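Local coordinates for probable branched-chain amino acid ABC transporter, amino acid binding protein (Thermus thermophilus, PDB 3LKB) that probably serves as the substrate-binding component of a branched-chain amino acid ABC transporter, holding valine in the cleft between its two lobes, at residues A[134-137]-A[138-141]. The protein carries 2 engineered substitutions. Numbering follows the deposited sequence.
Sequences LEYI and AREK
Tyr136 and Arg139 meet in an i to i+3 side-chain contact on the last turn of helix 126-140, in the lobe of this periplasmic binding protein built on the sheet containing strand 201-205. Backbone i to i+4 bonds define the turn: Ala138 N lies 2.9 Å from Leu134 O, Arg139 N reaches Glu135 O at 3.0 Å, and Lys141 N closes on Ile137 O at 3.0 Å. Lys141 is the first residue to leave helical geometry, so that last bond marks the C-terminal end. On the outer side of the turn, the Tyr136 ring, with CG anti to the backbone N (chi1 -177°), receives Arg139 over one face: CD stands 4.2 Å from the ring centroid and 6° off the normal, a CH-pi contact, while NE sits toward the rim, 3.7 Å from Tyr136 CE1. The exact placement is doubtful, because Arg139 CG is modelled too close to Tyr136 O. The guanidinium is tilted 64° to the ring and does not stack flat on it. Cut back to an alanine, Tyr136 would offer no ring face, and the Arg139 side chain is likely to be freer to turn. Leu134 packs against helix 160-170, Ile137 against Tyr201 and Val203. Glu140 OE2 is hydrogen-bonded to Tyr201 OH, and Lys141 forms a salt bridge with Glu200. Aliphatic groups thus seat the turn and polar ends tie its terminus, while CH-pi and van der Waals contact join the probably looser tyrosine-arginine pair.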
loop_
_atom_site.group_PDB
_atom_site.type_symbol
_atom_site.label_atom_id
_atom_site.label_comp_id
_atom_site.label_asym_id
_atom_site.label_seq_id
_atom_site.Cartn_x
_atom_site.Cartn_y
_atom_site.Cartn_z
ATOM N N LEU A 134 27.942 13.381 2.349
ATOM C CA LEU A 134 28.600 14.673 2.203
ATOM C C LEU A 134 30.084 14.496 2.146
ATOM O O LEU A 134 30.740 15.233 1.399
ATOM C CB LEU A 134 28.257 15.649 3.317
ATOM C CG LEU A 134 26.796 16.120 3.375
ATOM C CD1 LEU A 134 26.524 16.933 4.638
ATOM C CD2 LEU A 134 26.405 16.911 2.154
ATOM N N GLU A 135 30.619 13.531 2.903
ATOM C CA GLU A 135 32.045 13.310 2.889
ATOM C C GLU A 135 32.396 12.884 1.480
ATOM O O GLU A 135 33.302 13.422 0.851
ATOM C CB GLU A 135 32.447 12.216 3.858
ATOM C CG GLU A 135 32.670 12.702 5.281
ATOM C CD GLU A 135 33.395 11.651 6.163
ATOM O OE1 GLU A 135 32.658 10.977 6.954
ATOM O OE2 GLU A 135 34.667 11.509 6.043
ATOM N N TYR A 136 31.624 11.938 0.966
ATOM C CA TYR A 136 31.822 11.448 -0.371
ATOM C C TYR A 136 31.742 12.634 -1.369
ATOM O O TYR A 136 32.578 12.735 -2.257
ATOM C CB TYR A 136 30.782 10.371 -0.668
ATOM C CG TYR A 136 30.961 9.746 -2.011
ATOM C CD1 TYR A 136 31.596 8.531 -2.142
ATOM C CD2 TYR A 136 30.548 10.400 -3.156
ATOM C CE1 TYR A 136 31.807 7.961 -3.396
ATOM C CE2 TYR A 136 30.736 9.841 -4.411
ATOM C CZ TYR A 136 31.371 8.633 -4.510
ATOM O OH TYR A 136 31.559 8.071 -5.717
ATOM N N ILE A 137 30.766 13.534 -1.221
ATOM C CA ILE A 137 30.728 14.716 -2.075
ATOM C C ILE A 137 32.045 15.546 -2.014
ATOM O O ILE A 137 32.554 15.946 -3.060
ATOM C CB ILE A 137 29.530 15.639 -1.766
ATOM C CG1 ILE A 137 28.217 15.007 -2.224
ATOM C CG2 ILE A 137 29.727 17.020 -2.449
ATOM C CD1 ILE A 137 26.979 15.603 -1.536
ATOM N N ALA A 138 32.555 15.811 -0.803
ATOM C CA ALA A 138 33.724 16.692 -0.611
ATOM C C ALA A 138 34.997 16.043 -1.181
ATOM O O ALA A 138 35.846 16.728 -1.687
ATOM C CB ALA A 138 33.910 17.074 0.878
ATOM N N ARG A 139 35.116 14.720 -1.105
ATOM C CA ARG A 139 36.224 14.026 -1.768
ATOM C C ARG A 139 36.195 14.249 -3.281
ATOM O O ARG A 139 37.231 14.386 -3.888
ATOM C CB ARG A 139 36.133 12.538 -1.515
ATOM C CG ARG A 139 34.830 11.878 -2.234
ATOM C CD ARG A 139 35.036 10.797 -3.381
ATOM N NE ARG A 139 35.195 9.432 -2.839
ATOM C CZ ARG A 139 36.184 9.051 -2.011
ATOM N NH1 ARG A 139 37.094 9.949 -1.618
ATOM N NH2 ARG A 139 36.261 7.776 -1.569
ATOM N N GLU A 140 35.004 14.250 -3.888
ATOM C CA GLU A 140 34.868 14.443 -5.337
ATOM C C GLU A 140 35.184 15.851 -5.778
ATOM O O GLU A 140 35.822 16.027 -6.798
ATOM C CB GLU A 140 33.448 14.182 -5.802
ATOM C CG GLU A 140 33.172 12.777 -6.111
ATOM C CD GLU A 140 32.387 12.576 -7.405
ATOM O OE1 GLU A 140 32.453 11.433 -7.910
ATOM O OE2 GLU A 140 31.694 13.509 -7.895
ATOM N N LYS A 141 34.699 16.842 -5.022
ATOM C CA LYS A 141 34.681 18.220 -5.466
ATOM C C LYS A 141 34.614 19.133 -4.265
ATOM O O LYS A 141 33.592 19.129 -3.563
ATOM C CB LYS A 141 33.446 18.467 -6.320
ATOM C CG LYS A 141 33.204 19.948 -6.662
ATOM C CD LYS A 141 33.699 20.263 -8.071
ATOM C CE LYS A 141 33.728 21.771 -8.346
ATOM N NZ LYS A 141 32.359 22.366 -8.472
#